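Local atomic coordinates of 3,6-diketocamphane 1,6-monooxygenase (Pseudomonas putida, PDB entry 4UWM), a protein that uses reduced FMN and molecular oxygen to convert (-)-camphor-derived 3,6-diketocamphane into a lactone, a Baeyer-Villiger step in the breakdown of (-)-camphor. Residues A[58-69]-A[91-102]; A[197-205]-A[218-229]. All blocks are in the same frame, centred on the assembly; numbering follows the deposited sequence. Where two conformers were deposited one is given.

Contact 1: residues A[58-69]-A[91-102]; sequences ELLIAAAALQTK and MIGWLSQILEGR
Arg102 reaches from the turn after helix 85-98 to the end of helix 57-65. Its CB and CG lead out from the backbone, Arg102 CD passes 3.3 Å from Lys69 O, and a bend at chi3 (-74°) turns the guanidinium toward the last turn of the neighbouring helix. NE and CZ run alongside the Lys69 carbonyl, with Lys69 O 3.5 Å from Arg102 NE at an angle too poor for a hydrogen bond. Arg102 NH2 donates to Ala65 O at 2.8 Å, with the acceptor in the guanidinium plane although the bond is noticeably bent. The NH1 bond to Thr68 OG1 is straighter (3.0 Å, 167°) and also lies near that plane; NH1 has a further acceptor in Ile71 O. Leu99 CD2 lies over one guanidinium face, off toward its rim, and Lys69 C likewise over the opposite face. Thr68 OG1 also bonds to Ala64 O, tying it into the helix end.

Toward the N-terminal ends the roughly parallel helices of the TIM-barrel fold, their axes 21° apart, meet through aliphatic groups. The branches of Leu99 divide: CD1 touches Ile61 CG2 at 3.7 Å, while CD2 meets Ala65 CB at 3.6 Å. One turn earlier, Leu95 CD2 fits between Ile61 CG2 and Glu58 CB. Met91 CE lies 3.6 Å from Glu58 CG, whose carboxylate is held through OE2 by Asn56. The chemistry is thus segregated: methyl packing joins the helix bodies, whereas in-plane bonds from one guanidinium reach a main-chain carbonyl, Ala65 O, and a hydroxyl, Thr68 OG1, and would fix the rotation of the group.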
loop_
_atom_site.group_PDB
_atom_site.type_symbol
_atom_site.label_atom_id
_atom_site.label_comp_id
_atom_site.label_asym_id
_atom_site.label_seq_id
_atom_site.Cartn_x
_atom_site.Cartn_y
_atom_site.Cartn_z
ATOM N N GLU A 58 2.631 3.040 3.838
ATOM C CA GLU A 58 1.174 3.003 3.669
ATOM C C GLU A 58 0.594 1.583 3.836
ATOM O O GLU A 58 -0.584 1.428 4.238
ATOM C CB GLU A 58 0.756 3.651 2.315
ATOM C CG GLU A 58 1.070 2.805 1.074
ATOM C CD GLU A 58 2.499 2.901 0.556
ATOM O OE1 GLU A 58 3.386 3.506 1.213
ATOM O OE2 GLU A 58 2.747 2.404 -0.568
ATOM N N LEU A 59 1.389 0.543 3.521
ATOM C CA LEU A 59 0.924 -0.841 3.728
ATOM C C LEU A 59 0.688 -1.146 5.209
ATOM O O LEU A 59 -0.321 -1.781 5.581
ATOM C CB LEU A 59 1.899 -1.879 3.132
ATOM C CG LEU A 59 2.173 -1.887 1.626
ATOM C CD1 LEU A 59 2.871 -3.181 1.200
ATOM C CD2 LEU A 59 0.930 -1.715 0.811
ATOM N N LEU A 60 1.600 -0.679 6.041
ATOM C CA LEU A 60 1.497 -0.904 7.475
ATOM C C LEU A 60 0.347 -0.077 8.057
ATOM O O LEU A 60 -0.438 -0.568 8.870
ATOM C CB LEU A 60 2.815 -0.539 8.143
ATOM C CG LEU A 60 2.862 -0.592 9.674
ATOM C CD1 LEU A 60 2.378 -1.947 10.196
ATOM C CD2 LEU A 60 4.269 -0.269 10.142
ATOM N N ILE A 61 0.229 1.172 7.602
ATOM C CA ILE A 61 -0.883 2.038 8.033
ATOM C C ILE A 61 -2.225 1.388 7.689
ATOM O O ILE A 61 -3.124 1.293 8.538
ATOM C CB ILE A 61 -0.798 3.437 7.387
ATOM C CG1 ILE A 61 0.436 4.198 7.881
ATOM C CG2 ILE A 61 -2.085 4.217 7.671
ATOM C CD1 ILE A 61 0.753 5.518 7.160
ATOM N N ALA A 62 -2.357 0.930 6.445
ATOM C CA ALA A 62 -3.567 0.238 6.012
ATOM C C ALA A 62 -3.870 -1.024 6.833
ATOM O O ALA A 62 -5.035 -1.299 7.188
ATOM C CB ALA A 62 -3.496 -0.093 4.523
ATOM N N ALA A 63 -2.826 -1.795 7.132
ATOM C CA ALA A 63 -2.982 -3.010 7.947
ATOM C C ALA A 63 -3.389 -2.756 9.410
ATOM O O ALA A 63 -4.022 -3.601 10.026
ATOM C CB ALA A 63 -1.719 -3.865 7.899
ATOM N N ALA A 64 -3.000 -1.612 9.951
ATOM C CA ALA A 64 -3.321 -1.229 11.318
ATOM C C ALA A 64 -4.598 -0.397 11.431
ATOM O O ALA A 64 -5.070 -0.151 12.551
ATOM C CB ALA A 64 -2.142 -0.460 11.932
ATOM N N ALA A 65 -5.150 0.037 10.284
ATOM C CA ALA A 65 -6.260 1.000 10.257
ATOM C C ALA A 65 -7.510 0.532 11.013
ATOM O O ALA A 65 -8.025 1.257 11.875
ATOM C CB ALA A 65 -6.618 1.375 8.815
ATOM N N LEU A 66 -7.999 -0.663 10.693
ATOM C CA LEU A 66 -9.235 -1.129 11.305
ATOM C C LEU A 66 -8.953 -1.827 12.637
ATOM O O LEU A 66 -9.872 -2.305 13.261
ATOM C CB LEU A 66 -10.054 -2.026 10.356
ATOM C CG LEU A 66 -10.426 -1.462 8.954
ATOM C CD1 LEU A 66 -11.469 -2.301 8.240
ATOM C CD2 LEU A 66 -10.906 -0.023 9.006
ATOM N N GLN A 67 -7.684 -1.857 13.054
ATOM C CA GLN A 67 -7.306 -2.495 14.322
ATOM C C GLN A 67 -7.112 -1.469 15.425
ATOM O O GLN A 67 -6.746 -1.814 16.543
ATOM C CB GLN A 67 -6.024 -3.325 14.164
ATOM C CG GLN A 67 -6.168 -4.509 13.222
ATOM C CD GLN A 67 -5.016 -5.484 13.314
ATOM O OE1 GLN A 67 -4.589 -5.870 14.410
ATOM N NE2 GLN A 67 -4.512 -5.907 12.160
ATOM N N THR A 68 -7.367 -0.210 15.115
ATOM C CA THR A 68 -7.128 0.868 16.054
ATOM C C THR A 68 -8.331 1.791 16.008
ATOM O O THR A 68 -9.081 1.774 15.009
ATOM C CB THR A 68 -5.856 1.664 15.690
ATOM O OG1 THR A 68 -5.924 2.077 14.320
ATOM C CG2 THR A 68 -4.585 0.815 15.878
ATOM N N LYS A 69 -8.487 2.609 17.055
ATOM C CA LYS A 69 -9.657 3.472 17.210
ATOM C C LYS A 69 -9.332 4.959 17.118
ATOM O O LYS A 69 -10.017 5.700 16.434
ATOM C CB LYS A 69 -10.372 3.177 18.541
ATOM C CG LYS A 69 -11.409 2.057 18.477
ATOM C CD LYS A 69 -11.039 0.856 19.337
ATOM C CE LYS A 69 -10.265 -0.203 18.569
ATOM N NZ LYS A 69 -10.064 -1.425 19.397
ATOM N N MET A 91 -3.871 7.382 -3.680
ATOM C CA MET A 91 -3.650 6.461 -2.542
ATOM C C MET A 91 -3.803 7.213 -1.221
ATOM O O MET A 91 -4.474 6.737 -0.303
ATOM C CB MET A 91 -2.273 5.788 -2.625
ATOM C CG MET A 91 -1.983 4.800 -1.463
ATOM S SD MET A 91 -1.184 5.594 -0.074
ATOM C CE MET A 91 0.472 5.849 -0.685
ATOM N N ILE A 92 -3.189 8.385 -1.127
ATOM C CA ILE A 92 -3.278 9.214 0.090
ATOM C C ILE A 92 -4.737 9.560 0.425
ATOM O O ILE A 92 -5.173 9.424 1.566
ATOM C CB ILE A 92 -2.441 10.499 -0.073
ATOM C CG1 ILE A 92 -0.948 10.163 -0.076
ATOM C CG2 ILE A 92 -2.773 11.519 1.026
ATOM C CD1 ILE A 92 -0.038 11.272 -0.565
ATOM N N GLY A 93 -5.490 10.024 -0.575
ATOM C CA GLY A 93 -6.905 10.340 -0.349
ATOM C C GLY A 93 -7.735 9.139 0.092
ATOM O O GLY A 93 -8.587 9.233 0.989
ATOM N N TRP A 94 -7.492 7.989 -0.530
ATOM C CA TRP A 94 -8.292 6.825 -0.234
ATOM C C TRP A 94 -7.960 6.319 1.180
ATOM O O TRP A 94 -8.850 5.944 1.928
ATOM C CB TRP A 94 -8.012 5.693 -1.261
ATOM C CG TRP A 94 -8.948 4.512 -1.132
ATOM C CD1 TRP A 94 -10.314 4.557 -1.033
ATOM C CD2 TRP A 94 -8.592 3.111 -1.105
ATOM N NE1 TRP A 94 -10.829 3.289 -0.948
ATOM C CE2 TRP A 94 -9.800 2.379 -0.985
ATOM C CE3 TRP A 94 -7.370 2.410 -1.147
ATOM C CZ2 TRP A 94 -9.831 0.982 -0.926
ATOM C CZ3 TRP A 94 -7.401 1.001 -1.094
ATOM C CH2 TRP A 94 -8.617 0.306 -0.991
ATOM N N LEU A 95 -6.676 6.311 1.508
ATOM C CA LEU A 95 -6.220 5.838 2.833
ATOM C C LEU A 95 -6.721 6.793 3.932
ATOM O O LEU A 95 -7.179 6.336 4.971
ATOM C CB LEU A 95 -4.698 5.699 2.852
ATOM C CG LEU A 95 -4.075 5.146 4.166
ATOM C CD1 LEU A 95 -4.789 3.876 4.604
ATOM C CD2 LEU A 95 -2.569 4.901 3.977
ATOM N N SER A 96 -6.656 8.105 3.674
ATOM C CA SER A 96 -7.260 9.123 4.562
ATOM C C SER A 96 -8.736 8.822 4.783
ATOM O O SER A 96 -9.209 8.870 5.933
ATOM C CB SER A 96 -7.066 10.549 4.002
ATOM O OG SER A 96 -7.866 11.486 4.711
ATOM N N GLN A 97 -9.464 8.479 3.708
ATOM C CA GLN A 97 -10.866 8.070 3.842
ATOM C C GLN A 97 -11.055 6.821 4.708
ATOM O O GLN A 97 -12.001 6.772 5.511
ATOM C CB GLN A 97 -11.561 7.843 2.482
ATOM C CG GLN A 97 -11.877 9.112 1.682
ATOM C CD GLN A 97 -12.686 8.827 0.413
ATOM O OE1 GLN A 97 -13.495 7.918 0.378
ATOM N NE2 GLN A 97 -12.444 9.601 -0.637
ATOM N N ILE A 98 -10.215 5.793 4.495
ATOM C CA ILE A 98 -10.343 4.531 5.244
ATOM C C ILE A 98 -10.183 4.815 6.743
ATOM O O ILE A 98 -10.900 4.240 7.561
ATOM C CB ILE A 98 -9.284 3.475 4.792
ATOM C CG1 ILE A 98 -9.524 3.053 3.331
ATOM C CG2 ILE A 98 -9.311 2.246 5.688
ATOM C CD1 ILE A 98 -8.373 2.271 2.711
ATOM N N LEU A 99 -9.250 5.702 7.072
ATOM C CA LEU A 99 -8.950 6.098 8.444
ATOM C C LEU A 99 -9.922 7.171 9.004
ATOM O O LEU A 99 -9.768 7.613 10.137
ATOM C CB LEU A 99 -7.541 6.674 8.474
ATOM C CG LEU A 99 -6.453 5.599 8.399
ATOM C CD1 LEU A 99 -5.126 6.222 8.017
ATOM C CD2 LEU A 99 -6.354 4.860 9.735
ATOM N N GLU A 100 -10.868 7.617 8.188
ATOM C CA GLU A 100 -11.789 8.688 8.585
ATOM C C GLU A 100 -11.041 9.912 9.114
ATOM O O GLU A 100 -11.423 10.503 10.111
ATOM C CB GLU A 100 -12.823 8.151 9.577
ATOM C CG GLU A 100 -13.635 7.044 8.937
ATOM C CD GLU A 100 -14.624 6.375 9.861
ATOM O OE1 GLU A 100 -14.307 6.135 11.040
ATOM O OE2 GLU A 100 -15.720 6.049 9.385
ATOM N N GLY A 101 -9.954 10.262 8.430
ATOM C CA GLY A 101 -9.167 11.451 8.738
ATOM C C GLY A 101 -8.156 11.342 9.864
ATOM O O GLY A 101 -7.501 12.336 10.188
ATOM N N ARG A 102 -8.010 10.149 10.458
ATOM C CA ARG A 102 -6.937 9.900 11.431
ATOM C C ARG A 102 -5.643 9.720 10.678
ATOM O O ARG A 102 -5.025 8.644 10.756
ATOM C CB ARG A 102 -7.193 8.629 12.258
ATOM C CG ARG A 102 -8.488 8.599 13.057
ATOM C CD ARG A 102 -8.590 7.343 13.910
ATOM N NE ARG A 102 -8.879 6.113 13.173
ATOM C CZ ARG A 102 -8.171 4.978 13.252
ATOM N NH1 ARG A 102 -7.092 4.875 14.036
ATOM N NH2 ARG A 102 -8.572 3.923 12.572
#

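Contact 2: residues A[197-205]-A[218-229]; sequences EIAVTGFSY and FKPVSIFSGLDA. With FMN (flavin mononucleotide), chain C.
Phe218 CG is anti to its own carbonyl carbon (chi1 -66°), and Ile198 has CG2 anti to its backbone N; these torsions set the two side chains alongside each other, with Ile198 CG2 3.6 Å from the Phe218 ring centroid and over its face, a CH-pi contact. The pair sits at the N-terminal ends of the two parallel strands of a beta-alpha-beta unit of the TIM barrel, 198-202 and 219-223, joined by helix 208-216. Four backbone hydrogen bonds fix the register, from Lys219 N to Ile198 O through to Gly202 N to Val221 O.

Thr201 and Val221 point to the same face of the sheet, where Thr201 CG2 packs 3.7 Å from Val221 CB. Thr201 OG1 lies 2.6 Å from FMN O2', and FMN O4' donates to Thr201 O. Beyond the strand, Ser204 holds the phosphate through its OG, 2.9 Å from FMN O2P, and through its backbone N. Ile223 CD1 approaches the isoalloxazine at FMN N5 (3.8 Å). Phe203 crosses Ile223 at about a right angle, and FMN C8M stands over its ring. The strand ends are also bridged by one water, which donates to Phe203 O and Ile223 O and accepts from Ser225 OG at 2.7 Å.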
loop_
_atom_site.group_PDB
_atom_site.type_symbol
_atom_site.label_atom_id
_atom_site.label_comp_id
_atom_site.label_asym_id
_atom_site.label_seq_id
_atom_site.Cartn_x
_atom_site.Cartn_y
_atom_site.Cartn_z
ATOM N N GLU A 197 -3.436 17.541 6.370
ATOM C CA GLU A 197 -2.357 18.328 6.943
ATOM C C GLU A 197 -1.027 17.727 6.490
ATOM O O GLU A 197 -0.884 16.501 6.483
ATOM C CB GLU A 197 -2.448 18.348 8.468
ATOM C CG GLU A 197 -1.317 19.124 9.126
ATOM C CD GLU A 197 -1.590 19.457 10.585
ATOM O OE1 GLU A 197 -2.651 19.049 11.101
ATOM O OE2 GLU A 197 -0.734 20.122 11.204
ATOM N N ILE A 198 -0.082 18.584 6.108
ATOM C CA ILE A 198 1.197 18.160 5.534
ATOM C C ILE A 198 2.322 18.491 6.511
ATOM O O ILE A 198 2.327 19.577 7.103
ATOM C CB ILE A 198 1.423 18.802 4.142
ATOM C CG1 ILE A 198 0.419 18.213 3.143
ATOM C CG2 ILE A 198 2.854 18.667 3.660
ATOM C CD1 ILE A 198 0.456 18.851 1.772
ATOM N N ALA A 199 3.235 17.530 6.709
ATOM C CA ALA A 199 4.393 17.694 7.581
ATOM C C ALA A 199 5.697 17.547 6.826
ATOM O O ALA A 199 5.751 16.890 5.787
ATOM C CB ALA A 199 4.313 16.706 8.737
ATOM N N VAL A 200 6.747 18.207 7.323
ATOM C CA VAL A 200 8.094 18.015 6.783
ATOM C C VAL A 200 9.067 17.898 7.958
ATOM O O VAL A 200 8.810 18.415 9.040
ATOM C CB VAL A 200 8.555 19.131 5.807
ATOM C CG1 VAL A 200 7.582 19.307 4.648
ATOM C CG2 VAL A 200 8.785 20.450 6.530
ATOM N N THR A 201 10.159 17.164 7.754
ATOM C CA THR A 201 11.160 16.965 8.797
ATOM C C THR A 201 12.384 17.797 8.478
ATOM O O THR A 201 12.787 17.888 7.325
ATOM C CB THR A 201 11.606 15.486 8.941
ATOM O OG1 THR A 201 12.137 15.021 7.698
ATOM C CG2 THR A 201 10.454 14.597 9.358
ATOM N N GLY A 202 12.961 18.411 9.508
ATOM C CA GLY A 202 14.231 19.128 9.370
ATOM C C GLY A 202 15.332 18.499 10.223
ATOM O O GLY A 202 15.069 17.991 11.329
ATOM N N PHE A 203 16.558 18.490 9.698
ATOM C CA PHE A 203 17.693 18.063 10.516
ATOM C C PHE A 203 18.788 19.111 10.644
ATOM O O PHE A 203 19.283 19.322 11.756
ATOM C CB PHE A 203 18.289 16.704 10.114
ATOM C CG PHE A 203 19.401 16.247 11.035
ATOM C CD1 PHE A 203 19.118 15.823 12.338
ATOM C CD2 PHE A 203 20.734 16.271 10.616
ATOM C CE1 PHE A 203 20.139 15.419 13.192
ATOM C CE2 PHE A 203 21.755 15.870 11.467
ATOM C CZ PHE A 203 21.458 15.446 12.756
ATOM N N SER A 204 19.140 19.791 9.551
ATOM C CA SER A 204 20.232 20.763 9.588
ATOM C C SER A 204 19.903 21.991 10.447
ATOM O O SER A 204 18.731 22.267 10.727
ATOM C CB SER A 204 20.677 21.145 8.173
ATOM O OG SER A 204 19.707 21.945 7.529
ATOM N N TYR A 205 20.954 22.688 10.892
ATOM C CA TYR A 205 20.844 23.825 11.810
ATOM C C TYR A 205 19.979 24.945 11.226
ATOM O O TYR A 205 18.952 25.322 11.810
ATOM C CB TYR A 205 22.244 24.343 12.173
ATOM C CG TYR A 205 22.240 25.452 13.199
ATOM C CD1 TYR A 205 21.972 25.181 14.541
ATOM C CD2 TYR A 205 22.496 26.775 12.829
ATOM C CE1 TYR A 205 21.959 26.192 15.487
ATOM C CE2 TYR A 205 22.485 27.794 13.769
ATOM C CZ TYR A 205 22.217 27.495 15.096
ATOM O OH TYR A 205 22.204 28.494 16.039
ATOM N N PHE A 218 2.883 24.279 6.938
ATOM C CA PHE A 218 3.004 22.833 7.206
ATOM C C PHE A 218 3.363 22.559 8.672
ATOM O O PHE A 218 3.799 23.459 9.394
ATOM C CB PHE A 218 4.060 22.206 6.284
ATOM C CG PHE A 218 3.688 22.214 4.824
ATOM C CD1 PHE A 218 2.359 22.330 4.423
ATOM C CD2 PHE A 218 4.673 22.062 3.848
ATOM C CE1 PHE A 218 2.019 22.329 3.083
ATOM C CE2 PHE A 218 4.337 22.060 2.500
ATOM C CZ PHE A 218 3.011 22.181 2.119
ATOM N N LYS A 219 3.191 21.310 9.100
ATOM C CA LYS A 219 3.591 20.867 10.429
ATOM C C LYS A 219 5.101 20.617 10.457
ATOM O O LYS A 219 5.612 19.853 9.640
ATOM C CB LYS A 219 2.788 19.611 10.787
ATOM C CG LYS A 219 3.205 18.887 12.060
ATOM C CD LYS A 219 2.338 17.644 12.271
ATOM C CE LYS A 219 2.705 16.897 13.539
ATOM N NZ LYS A 219 2.315 17.671 14.757
ATOM N N PRO A 220 5.841 21.280 11.385
ATOM C CA PRO A 220 7.275 21.024 11.447
ATOM C C PRO A 220 7.610 19.798 12.338
ATOM O O PRO A 220 7.011 19.605 13.393
ATOM C CB PRO A 220 7.821 22.329 12.058
ATOM C CG PRO A 220 6.726 22.755 12.998
ATOM C CD PRO A 220 5.430 22.354 12.321
ATOM N N VAL A 221 8.557 18.977 11.896
ATOM C CA VAL A 221 9.001 17.805 12.665
ATOM C C VAL A 221 10.515 17.926 12.770
ATOM O O VAL A 221 11.198 18.047 11.770
ATOM C CB VAL A 221 8.609 16.449 11.978
ATOM C CG1 VAL A 221 8.978 15.262 12.866
ATOM C CG2 VAL A 221 7.126 16.404 11.666
ATOM N N SER A 222 11.039 17.907 13.994
ATOM C CA SER A 222 12.473 18.012 14.206
ATOM C C SER A 222 12.994 16.761 14.899
ATOM O O SER A 222 12.317 16.193 15.755
ATOM C CB SER A 222 12.801 19.233 15.088
ATOM O OG SER A 222 12.332 20.455 14.527
ATOM N N ILE A 223 14.188 16.336 14.513
ATOM C CA ILE A 223 14.904 15.295 15.242
ATOM C C ILE A 223 15.797 16.005 16.261
ATOM O O ILE A 223 16.609 16.850 15.891
ATOM C CB ILE A 223 15.772 14.419 14.309
ATOM C CG1 ILE A 223 15.003 13.974 13.044
ATOM C CG2 ILE A 223 16.354 13.235 15.075
ATOM C CD1 ILE A 223 13.859 12.994 13.254
ATOM N N PHE A 224 15.641 15.685 17.545
ATOM C CA PHE A 224 16.413 16.419 18.560
ATOM C C PHE A 224 17.894 16.182 18.395
ATOM O O PHE A 224 18.349 15.035 18.418
ATOM C CB PHE A 224 16.002 16.090 19.989
ATOM C CG PHE A 224 16.748 16.898 21.023
ATOM C CD1 PHE A 224 16.512 18.264 21.156
ATOM C CD2 PHE A 224 17.684 16.298 21.856
ATOM C CE1 PHE A 224 17.192 19.016 22.107
ATOM C CE2 PHE A 224 18.373 17.043 22.805
ATOM C CZ PHE A 224 18.127 18.402 22.931
ATOM N N SER A 225 18.634 17.273 18.211
ATOM C CA SER A 225 20.067 17.202 17.962
ATOM C C SER A 225 20.867 18.210 18.800
ATOM O O SER A 225 22.030 18.474 18.505
ATOM C CB SER A 225 20.355 17.374 16.462
ATOM O OG SER A 225 20.208 18.721 16.060
ATOM N N GLY A 226 20.238 18.748 19.848
ATOM C CA GLY A 226 20.850 19.782 20.692
ATOM C C GLY A 226 19.957 21.007 20.849
ATOM O O GLY A 226 19.067 21.247 20.022
ATOM N N LEU A 227 20.194 21.783 21.910
ATOM C CA LEU A 227 19.350 22.936 22.253
ATOM C C LEU A 227 19.376 24.046 21.202
ATOM O O LEU A 227 18.342 24.644 20.899
ATOM C CB LEU A 227 19.745 23.518 23.618
ATOM C CG LEU A 227 19.591 22.685 24.895
ATOM C CD1 LEU A 227 20.233 23.409 26.073
ATOM C CD2 LEU A 227 18.128 22.386 25.186
ATOM N N ASP A 228 20.557 24.318 20.653
ATOM C CA ASP A 228 20.721 25.405 19.693
ATOM C C ASP A 228 19.936 25.144 18.413
ATOM O O ASP A 228 19.157 25.999 17.976
ATOM C CB ASP A 228 22.204 25.654 19.383
ATOM C CG ASP A 228 22.972 26.203 20.583
ATOM O OD1 ASP A 228 22.370 26.908 21.426
ATOM O OD2 ASP A 228 24.186 25.925 20.678
ATOM N N ALA A 229 20.129 23.956 17.835
ATOM C CA ALA A 229 19.412 23.555 16.620
ATOM C C ALA A 229 17.914 23.566 16.847
ATOM O O ALA A 229 17.169 24.008 15.975
ATOM C CB ALA A 229 19.876 22.187 16.121
HETATM N N1 FMN C . 13.531 12.339 7.300
HETATM C C2 FMN C . 12.213 11.984 7.291
HETATM O O2 FMN C . 11.473 12.392 6.372
HETATM N N3 FMN C . 11.663 11.207 8.243
HETATM C C4 FMN C . 12.374 10.726 9.271
HETATM O O4 FMN C . 11.812 10.012 10.127
HETATM C C4A FMN C . 13.824 11.060 9.361
HETATM N N5 FMN C . 14.610 10.608 10.364
HETATM C C5A FMN C . 15.928 10.923 10.430
HETATM C C6 FMN C . 16.709 10.442 11.484
HETATM C C7 FMN C . 18.066 10.755 11.568
HETATM C C7M FMN C . 18.892 10.225 12.714
HETATM C C8 FMN C . 18.680 11.616 10.515
HETATM C C8M FMN C . 20.138 11.986 10.554
HETATM C C9 FMN C . 17.904 12.098 9.465
HETATM C C9A FMN C . 16.548 11.789 9.377
HETATM N N10 FMN C . 15.750 12.283 8.311
HETATM C C10 FMN C . 14.377 11.924 8.280
HETATM C "C1'" FMN C . 16.344 13.120 7.252
HETATM C "C2'" FMN C . 16.134 14.604 7.516
HETATM O "O2'" FMN C . 14.761 14.806 7.846
HETATM C "C3'" FMN C . 16.494 15.432 6.286
HETATM O "O3'" FMN C . 17.861 15.850 6.403
HETATM C "C4'" FMN C . 15.555 16.631 6.142
HETATM O "O4'" FMN C . 14.306 16.216 5.572
HETATM C "C5'" FMN C . 16.146 17.769 5.317
HETATM O "O5'" FMN C . 16.708 18.667 6.264
HETATM P P FMN C . 17.157 20.165 5.922
HETATM O O1P FMN C . 16.169 20.726 4.948
HETATM O O2P FMN C . 17.073 20.778 7.288
HETATM O O3P FMN C . 18.547 19.990 5.377
HETATM O O HOH W 1 0.047 18.951 13.927
HETATM O O HOH W 2 18.091 19.131 14.361
#

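Contact 1 closes before contact 2 opens along the chain, and both lie in the same luciferase-like TIM barrel. Their centres are about 25 Å apart and their nearest atoms about 8 Å apart. Contact 1 joins helices 57-65 and 85-98 outside the barrel wall; contact 2 joins neighbouring strands of the wall. Strand 72-79, which comes between the two helices along the chain, connects them: Phe73 and His78 touch contact 1, while Met76 packs on Ala199, Thr201 and Val221. Strand 105-108, which follows 91-102, pairs with strand 198-202. Contact 2 binds FMN directly, whereas in contact 1 the side chain of Ile61 is about 12 Å from the FMN and Leu59 packs on Leu59 of the second subunit.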